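Side-chain contacts in LPXTG cell wall anchor domain-containing protein (Lactobacillus rhamnosus, PDB 7CBS), which forms the atypically adhesive basal subunit of the SpaCBA pilus and probably links the sortase-assembled fibre to the bacterial cell wall: residues A75-L80 against V153-S158; S82-G85 against E89-Q92; Y100-S105 against V134-E139. All coordinates share one frame; numbering follows the deposited sequence.

Contact 1 (A75-L80 against V153-S158); sequences ADFWQL and VVVMSS
The Phe77 ring comes down between Val153 and Val155, and this is the tight part of the interface, with Phe77 and Val153 buried. Its CZ lies 3.5 Å from Val155 CG2, the closest approach between the two segments. One step round the ring, Phe77 CE1 is 4.1 Å from Val155 CG2 and 4.0 Å from Val153 CG1, so this one carbon sits between methyl groups of both valines. The methyls approach the ring at a slant. Phe77 has CG opposite its backbone N (chi1 -175°), which carries the ring off the helix toward the strand.

Helix 74-84 here lies over the mixed sheet of the N-terminal pilin domain, crossing edge strand 152-155 almost at right angles (79°) with 11.1 Å between the axes of the short segments. Val154 points away from the helix, to Phe137 and Leu170, so the helix meets residues 153 and 155. Val134 of the adjacent strand 131-141, with Ala91 and Leu95 of helix 88-95, also packs against Phe77 and adds to this apolar layer.

The Trp78 side is looser and partly open to solvent. There a single methyl, Val155 CG1, stands 4.0 Å from CH2 of the Trp78 indole, the two side chains meeting at a slant. Within the helix the two aromatic rings brace each other: Phe77 CD2 lies 3.6 Å above one face of the indole, displaced toward its rim, while Trp78 CD2 sits at the Phe77 edge. The indole NE1 is hydrogen-bonded to the carbonyl O of Ala132, which ties this outer ring to the start of strand 131-141.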
loop_
_atom_site.group_PDB
_atom_site.type_symbol
_atom_site.label_atom_id
_atom_site.label_comp_id
_atom_site.label_asym_id
_atom_site.label_seq_id
_atom_site.Cartn_x
_atom_site.Cartn_y
_atom_site.Cartn_z
ATOM N N ALA A 75 1.152 8.827 -20.056
ATOM C CA ALA A 75 1.472 9.824 -21.111
ATOM C C ALA A 75 0.489 9.686 -22.278
ATOM O O ALA A 75 -0.047 10.727 -22.716
ATOM C CB ALA A 75 2.896 9.669 -21.586
ATOM N N ASP A 76 0.284 8.461 -22.773
ATOM C CA ASP A 76 -0.657 8.156 -23.886
ATOM C C ASP A 76 -2.081 8.514 -23.450
ATOM O O ASP A 76 -2.815 9.098 -24.270
ATOM C CB ASP A 76 -0.566 6.691 -24.328
ATOM C CG ASP A 76 0.717 6.355 -25.070
ATOM O OD1 ASP A 76 1.327 7.287 -25.629
ATOM O OD2 ASP A 76 1.104 5.164 -25.082
ATOM N N PHE A 77 -2.447 8.194 -22.207
ATOM C CA PHE A 77 -3.809 8.428 -21.657
ATOM C C PHE A 77 -4.134 9.925 -21.704
ATOM O O PHE A 77 -5.175 10.269 -22.281
ATOM C CB PHE A 77 -3.966 7.873 -20.238
ATOM C CG PHE A 77 -5.373 8.004 -19.705
ATOM C CD1 PHE A 77 -6.340 7.060 -20.016
ATOM C CD2 PHE A 77 -5.748 9.098 -18.939
ATOM C CE1 PHE A 77 -7.643 7.190 -19.553
ATOM C CE2 PHE A 77 -7.049 9.230 -18.476
ATOM C CZ PHE A 77 -7.997 8.272 -18.784
ATOM N N TRP A 78 -3.285 10.776 -21.125
ATOM C CA TRP A 78 -3.544 12.241 -21.008
ATOM C C TRP A 78 -3.427 12.920 -22.378
ATOM O O TRP A 78 -4.070 13.961 -22.566
ATOM C CB TRP A 78 -2.618 12.896 -19.977
ATOM C CG TRP A 78 -2.874 12.407 -18.588
ATOM C CD1 TRP A 78 -1.968 11.869 -17.721
ATOM C CD2 TRP A 78 -4.147 12.372 -17.918
ATOM N NE1 TRP A 78 -2.586 11.521 -16.551
ATOM C CE2 TRP A 78 -3.921 11.815 -16.644
ATOM C CE3 TRP A 78 -5.446 12.767 -18.265
ATOM C CZ2 TRP A 78 -4.949 11.638 -15.720
ATOM C CZ3 TRP A 78 -6.460 12.592 -17.350
ATOM C CH2 TRP A 78 -6.213 12.027 -16.098
ATOM N N GLN A 79 -2.635 12.339 -23.283
ATOM C CA GLN A 79 -2.472 12.807 -24.682
ATOM C C GLN A 79 -3.790 12.565 -25.428
ATOM O O GLN A 79 -4.198 13.449 -26.198
ATOM C CB GLN A 79 -1.282 12.096 -25.333
ATOM N N LEU A 80 -4.438 11.423 -25.182
ATOM C CA LEU A 80 -5.723 11.012 -25.814
ATOM C C LEU A 80 -6.858 11.893 -25.284
ATOM O O LEU A 80 -7.663 12.382 -26.103
ATOM C CB LEU A 80 -5.978 9.533 -25.503
ATOM C CG LEU A 80 -5.382 8.548 -26.503
ATOM C CD1 LEU A 80 -5.479 7.131 -25.977
ATOM C CD2 LEU A 80 -6.074 8.671 -27.846
ATOM N N VAL A 153 -8.246 -0.114 -17.710
ATOM C CA VAL A 153 -7.449 1.141 -17.599
ATOM C C VAL A 153 -7.935 1.888 -16.356
ATOM O O VAL A 153 -9.096 2.330 -16.352
ATOM C CB VAL A 153 -7.565 2.002 -18.872
ATOM C CG1 VAL A 153 -6.933 3.368 -18.670
ATOM C CG2 VAL A 153 -6.954 1.303 -20.083
ATOM N N VAL A 154 -7.074 2.004 -15.345
ATOM C CA VAL A 154 -7.397 2.601 -14.016
ATOM C C VAL A 154 -6.677 3.946 -13.905
ATOM O O VAL A 154 -5.444 3.977 -14.124
ATOM C CB VAL A 154 -6.996 1.659 -12.865
ATOM C CG1 VAL A 154 -7.409 2.215 -11.507
ATOM C CG2 VAL A 154 -7.547 0.260 -13.075
ATOM N N VAL A 155 -7.422 4.999 -13.567
ATOM C CA VAL A 155 -6.898 6.379 -13.368
ATOM C C VAL A 155 -6.750 6.627 -11.864
ATOM O O VAL A 155 -7.710 6.354 -11.117
ATOM C CB VAL A 155 -7.820 7.419 -14.033
ATOM C CG1 VAL A 155 -7.266 8.826 -13.891
ATOM C CG2 VAL A 155 -8.078 7.083 -15.502
ATOM N N MET A 156 -5.586 7.116 -11.440
ATOM C CA MET A 156 -5.314 7.493 -10.030
ATOM C C MET A 156 -5.961 8.855 -9.763
ATOM O O MET A 156 -5.243 9.872 -9.745
ATOM C CB MET A 156 -3.807 7.514 -9.751
ATOM C CG MET A 156 -3.156 6.150 -9.928
ATOM S SD MET A 156 -3.801 4.910 -8.767
ATOM C CE MET A 156 -4.175 3.551 -9.882
ATOM N N SER A 157 -7.285 8.851 -9.604
ATOM C CA SER A 157 -8.163 10.049 -9.490
ATOM C C SER A 157 -7.863 10.820 -8.193
ATOM O O SER A 157 -7.043 10.344 -7.389
ATOM C CB SER A 157 -9.613 9.654 -9.573
ATOM O OG SER A 157 -9.890 8.587 -8.683
ATOM N N SER A 158 -8.514 11.970 -8.021
ATOM C CA SER A 158 -8.340 12.912 -6.877
ATOM C C SER A 158 -8.394 12.160 -5.541
ATOM O O SER A 158 -7.498 12.388 -4.711
ATOM C CB SER A 158 -9.350 14.040 -6.930
ATOM O OG SER A 158 -10.239 14.050 -5.816
#

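Contact 2 (S82-G85 against E89-Q92); sequences SKNG and EVAQ
The short connection between consecutive helices 74-84 and 88-95 brings Asn84, at the end of the first, against Val90 and Ala91 in the first turn of the second. The carboxamide makes the contact through its nitrogen: Asn84 ND2 lies 4.2 Å from Val90 CG1 and equally 4.2 Å from Ala91 CB, so the amide end rests against two neighbouring methyl groups. The side chains of Asn84 and Val90 lie alongside each other, pointing opposite ways. This is loose van der Waals packing, with the Val90 end exposed and Ala91 buried against Phe77 and Val81 of the first helix.

The amide is held in place by the connection itself. Asn84 CG is tucked between the backbone N and the carbonyl carbon (chi1 67°), while Gly85 leaves the helix with positive phi (96°), a conformation that glycine adopts readily. The arrangement is that of a short link between two consecutive helices, in which Asn84 OD1 accepts a hydrogen bond from the main-chain N of Ala87 and a weak one, like that of an Asx turn, from Gly86 N.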
loop_
_atom_site.group_PDB
_atom_site.type_symbol
_atom_site.label_atom_id
_atom_site.label_comp_id
_atom_site.label_asym_id
_atom_site.label_seq_id
_atom_site.Cartn_x
_atom_site.Cartn_y
_atom_site.Cartn_z
ATOM N N SER A 82 -6.620 14.892 -23.864
ATOM C CA SER A 82 -6.338 16.284 -24.300
ATOM C C SER A 82 -6.736 16.469 -25.769
ATOM O O SER A 82 -7.176 17.573 -26.114
ATOM C CB SER A 82 -4.893 16.647 -24.077
ATOM O OG SER A 82 -4.569 16.613 -22.703
ATOM N N LYS A 83 -6.587 15.425 -26.592
ATOM C CA LYS A 83 -6.945 15.429 -28.034
ATOM C C LYS A 83 -8.471 15.403 -28.205
ATOM O O LYS A 83 -8.967 16.127 -29.101
ATOM C CB LYS A 83 -6.326 14.219 -28.746
ATOM C CG LYS A 83 -4.979 14.432 -29.426
ATOM C CD LYS A 83 -3.869 15.103 -28.628
ATOM C CE LYS A 83 -2.492 14.510 -28.877
ATOM N NZ LYS A 83 -2.186 14.361 -30.320
ATOM N N ASN A 84 -9.185 14.602 -27.401
ATOM C CA ASN A 84 -10.626 14.287 -27.613
ATOM C C ASN A 84 -11.514 15.319 -26.902
ATOM O O ASN A 84 -12.715 15.379 -27.237
ATOM C CB ASN A 84 -10.969 12.840 -27.239
ATOM C CG ASN A 84 -10.852 12.512 -25.764
ATOM O OD1 ASN A 84 -10.991 13.378 -24.902
ATOM N ND2 ASN A 84 -10.622 11.246 -25.461
ATOM N N GLY A 85 -10.955 16.111 -25.983
ATOM C CA GLY A 85 -11.657 17.231 -25.322
ATOM C C GLY A 85 -12.242 16.845 -23.973
ATOM O O GLY A 85 -13.328 17.358 -23.637
ATOM N N GLU A 89 -13.835 8.370 -20.135
ATOM C CA GLU A 89 -14.402 7.028 -20.440
ATOM C C GLU A 89 -13.937 6.575 -21.831
ATOM O O GLU A 89 -13.533 5.410 -21.966
ATOM C CB GLU A 89 -15.936 7.043 -20.398
ATOM C CG GLU A 89 -16.560 8.083 -19.472
ATOM C CD GLU A 89 -16.694 9.494 -20.030
ATOM O OE1 GLU A 89 -17.296 9.661 -21.119
ATOM O OE2 GLU A 89 -16.189 10.426 -19.374
ATOM N N VAL A 90 -14.007 7.467 -22.823
ATOM C CA VAL A 90 -13.636 7.202 -24.247
ATOM C C VAL A 90 -12.161 6.789 -24.304
ATOM O O VAL A 90 -11.844 5.850 -25.058
ATOM C CB VAL A 90 -13.924 8.425 -25.143
ATOM C CG1 VAL A 90 -13.338 8.266 -26.541
ATOM C CG2 VAL A 90 -15.416 8.713 -25.230
ATOM N N ALA A 91 -11.301 7.450 -23.525
ATOM C CA ALA A 91 -9.838 7.211 -23.467
ATOM C C ALA A 91 -9.547 5.902 -22.720
ATOM O O ALA A 91 -8.597 5.187 -23.113
ATOM C CB ALA A 91 -9.151 8.387 -22.811
ATOM N N GLN A 92 -10.328 5.601 -21.677
ATOM C CA GLN A 92 -10.255 4.318 -20.929
ATOM C C GLN A 92 -10.574 3.165 -21.884
ATOM O O GLN A 92 -9.862 2.149 -21.830
ATOM C CB GLN A 92 -11.223 4.311 -19.744
ATOM C CG GLN A 92 -10.701 5.061 -18.529
ATOM C CD GLN A 92 -11.637 4.928 -17.356
ATOM O OE1 GLN A 92 -12.744 5.458 -17.359
ATOM N NE2 GLN A 92 -11.195 4.207 -16.336
#

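Contact 3 (Y100-S105 against V134-E139); sequences YQPASS and VYLFKE
Leu136 holds CG opposite its backbone N (chi1 167°), and its second torsion of 61° sends CD2 outward, farthest from the strand, to meet Tyr100 and Pro102. Tyr100 is likewise extended (chi1 178°), which swings its ring in from the loop toward the same methyl. Leu136 CD2 arrives at the edge of the phenol ring, near its plane, 4.1 Å from Tyr100 CD2. The two side chains lie alongside each other, pointing opposite ways, whereas Pro102 crosses the leucine at about a right angle and brings its CG to 3.9 Å from Leu136 CD2. One methyl thus fills the corner between the two loop residues. That corner is built within the loop, where Pro102 N lies 4.0 Å above one face of the Tyr100 ring.

Tyr100 OH is hydrogen-bonded to Asp76 OD2, so the ring also reaches helix 74-84. The loop that joins helix 88-95 to strand 107-112 lies across strand 131-141, whose residues 134-139 bond through their backbone to Tyr71 and Thr69 of strand 67-72 on one side and to Leu152 and Val154 of strand 152-155 on the other; Leu136 packs against Val153 of the latter as well.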
loop_
_atom_site.group_PDB
_atom_site.type_symbol
_atom_site.label_atom_id
_atom_site.label_comp_id
_atom_site.label_asym_id
_atom_site.label_seq_id
_atom_site.Cartn_x
_atom_site.Cartn_y
_atom_site.Cartn_z
ATOM N N TYR A 100 -4.264 -1.338 -29.091
ATOM C CA TYR A 100 -3.246 -0.529 -28.368
ATOM C C TYR A 100 -2.071 -1.417 -27.945
ATOM O O TYR A 100 -2.290 -2.330 -27.120
ATOM C CB TYR A 100 -3.860 0.163 -27.146
ATOM C CG TYR A 100 -2.871 0.956 -26.327
ATOM C CD1 TYR A 100 -2.304 2.123 -26.819
ATOM C CD2 TYR A 100 -2.496 0.542 -25.062
ATOM C CE1 TYR A 100 -1.390 2.852 -26.074
ATOM C CE2 TYR A 100 -1.582 1.258 -24.306
ATOM C CZ TYR A 100 -1.020 2.411 -24.816
ATOM O OH TYR A 100 -0.128 3.123 -24.063
ATOM N N GLN A 101 -0.883 -1.157 -28.499
ATOM C CA GLN A 101 0.388 -1.845 -28.131
ATOM C C GLN A 101 1.202 -0.899 -27.256
ATOM O O GLN A 101 1.812 0.031 -27.771
ATOM C CB GLN A 101 1.179 -2.286 -29.368
ATOM C CG GLN A 101 2.323 -3.247 -29.051
ATOM C CD GLN A 101 1.923 -4.419 -28.182
ATOM O OE1 GLN A 101 0.866 -5.024 -28.355
ATOM N NE2 GLN A 101 2.776 -4.757 -27.229
ATOM N N PRO A 102 1.233 -1.093 -25.913
ATOM C CA PRO A 102 1.978 -0.190 -25.030
ATOM C C PRO A 102 3.494 -0.223 -25.336
ATOM O O PRO A 102 3.993 -1.243 -25.823
ATOM C CB PRO A 102 1.726 -0.755 -23.620
ATOM C CG PRO A 102 0.528 -1.685 -23.765
ATOM C CD PRO A 102 0.572 -2.195 -25.186
ATOM N N ALA A 103 4.196 0.881 -25.067
ATOM C CA ALA A 103 5.678 0.962 -25.098
ATOM C C ALA A 103 6.249 -0.177 -24.247
ATOM O O ALA A 103 5.768 -0.351 -23.119
ATOM C CB ALA A 103 6.142 2.309 -24.604
ATOM N N SER A 104 7.225 -0.931 -24.767
ATOM C CA SER A 104 7.833 -2.120 -24.103
ATOM C C SER A 104 8.407 -1.743 -22.729
ATOM O O SER A 104 8.464 -2.627 -21.855
ATOM C CB SER A 104 8.884 -2.747 -24.981
ATOM O OG SER A 104 8.341 -3.081 -26.248
ATOM N N SER A 105 8.807 -0.478 -22.551
ATOM C CA SER A 105 9.438 0.068 -21.317
ATOM C C SER A 105 8.377 0.537 -20.312
ATOM O O SER A 105 8.764 1.062 -19.252
ATOM C CB SER A 105 10.392 1.186 -21.655
ATOM O OG SER A 105 11.630 1.026 -20.977
ATOM N N VAL A 134 -1.833 6.446 -14.600
ATOM C CA VAL A 134 -2.895 5.624 -15.252
ATOM C C VAL A 134 -2.264 4.293 -15.656
ATOM O O VAL A 134 -1.183 4.321 -16.281
ATOM C CB VAL A 134 -3.531 6.340 -16.458
ATOM C CG1 VAL A 134 -4.640 5.503 -17.091
ATOM C CG2 VAL A 134 -4.062 7.718 -16.077
ATOM N N TYR A 135 -2.911 3.182 -15.287
ATOM C CA TYR A 135 -2.385 1.801 -15.433
ATOM C C TYR A 135 -3.361 0.973 -16.274
ATOM O O TYR A 135 -4.588 1.134 -16.100
ATOM C CB TYR A 135 -2.123 1.197 -14.051
ATOM C CG TYR A 135 -1.081 1.943 -13.255
ATOM C CD1 TYR A 135 0.264 1.840 -13.572
ATOM C CD2 TYR A 135 -1.435 2.776 -12.208
ATOM C CE1 TYR A 135 1.229 2.553 -12.880
ATOM C CE2 TYR A 135 -0.484 3.489 -11.497
ATOM C CZ TYR A 135 0.853 3.374 -11.833
ATOM O OH TYR A 135 1.804 4.057 -11.136
ATOM N N LEU A 136 -2.814 0.162 -17.186
ATOM C CA LEU A 136 -3.541 -0.849 -18.000
ATOM C C LEU A 136 -3.269 -2.235 -17.406
ATOM O O LEU A 136 -2.085 -2.577 -17.237
ATOM C CB LEU A 136 -3.051 -0.768 -19.449
ATOM C CG LEU A 136 -3.464 -1.923 -20.358
ATOM C CD1 LEU A 136 -4.977 -2.004 -20.473
ATOM C CD2 LEU A 136 -2.820 -1.778 -21.726
ATOM N N PHE A 137 -4.326 -2.999 -17.113
ATOM C CA PHE A 137 -4.259 -4.350 -16.498
ATOM C C PHE A 137 -4.771 -5.386 -17.506
ATOM O O PHE A 137 -5.993 -5.430 -17.737
ATOM C CB PHE A 137 -5.062 -4.377 -15.195
ATOM C CG PHE A 137 -4.438 -3.608 -14.058
ATOM C CD1 PHE A 137 -3.437 -4.176 -13.286
ATOM C CD2 PHE A 137 -4.854 -2.324 -13.751
ATOM C CE1 PHE A 137 -2.865 -3.473 -12.235
ATOM C CE2 PHE A 137 -4.277 -1.619 -12.705
ATOM C CZ PHE A 137 -3.283 -2.193 -11.950
ATOM N N LYS A 138 -3.864 -6.187 -18.075
ATOM C CA LYS A 138 -4.165 -7.235 -19.088
ATOM C C LYS A 138 -3.907 -8.625 -18.496
ATOM O O LYS A 138 -2.960 -8.758 -17.700
ATOM C CB LYS A 138 -3.291 -7.066 -20.335
ATOM C CG LYS A 138 -3.373 -5.714 -21.027
ATOM C CD LYS A 138 -2.448 -5.614 -22.228
ATOM C CE LYS A 138 -2.753 -6.607 -23.329
ATOM N NZ LYS A 138 -1.860 -6.405 -24.496
ATOM N N GLU A 139 -4.726 -9.606 -18.887
ATOM C CA GLU A 139 -4.480 -11.055 -18.672
ATOM C C GLU A 139 -3.629 -11.559 -19.844
ATOM O O GLU A 139 -4.165 -11.624 -20.967
ATOM C CB GLU A 139 -5.804 -11.821 -18.574
ATOM C CG GLU A 139 -5.627 -13.321 -18.413
ATOM C CD GLU A 139 -6.925 -14.115 -18.417
ATOM O OE1 GLU A 139 -7.869 -13.714 -17.711
ATOM O OE2 GLU A 139 -6.988 -15.136 -19.132
#

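Contacts 1 and 2 share helix 74-84, with centres about 9 Å apart: Phe77 CE1 reaches Ala91 CB at 3.8 Å, and Gln92 NE2 is probably hydrogen-bonded to Val153 O at 2.8 Å, joining the second helix to the edge strand. Contact 3 lies about 12 Å from contact 1 between centres. The two meet where Asp76 OD2 lies 2.6 Å from Tyr100 OH, joining helix 74-84 to the loop, and through the pairing of strands 131-141 and 152-155, where Val154 N is 2.7 Å from Tyr135 O. Contacts 2 and 3 do not touch, their nearest atoms being about 6 Å apart. The magnesium ion is bound elsewhere, by Thr28 and Asp123.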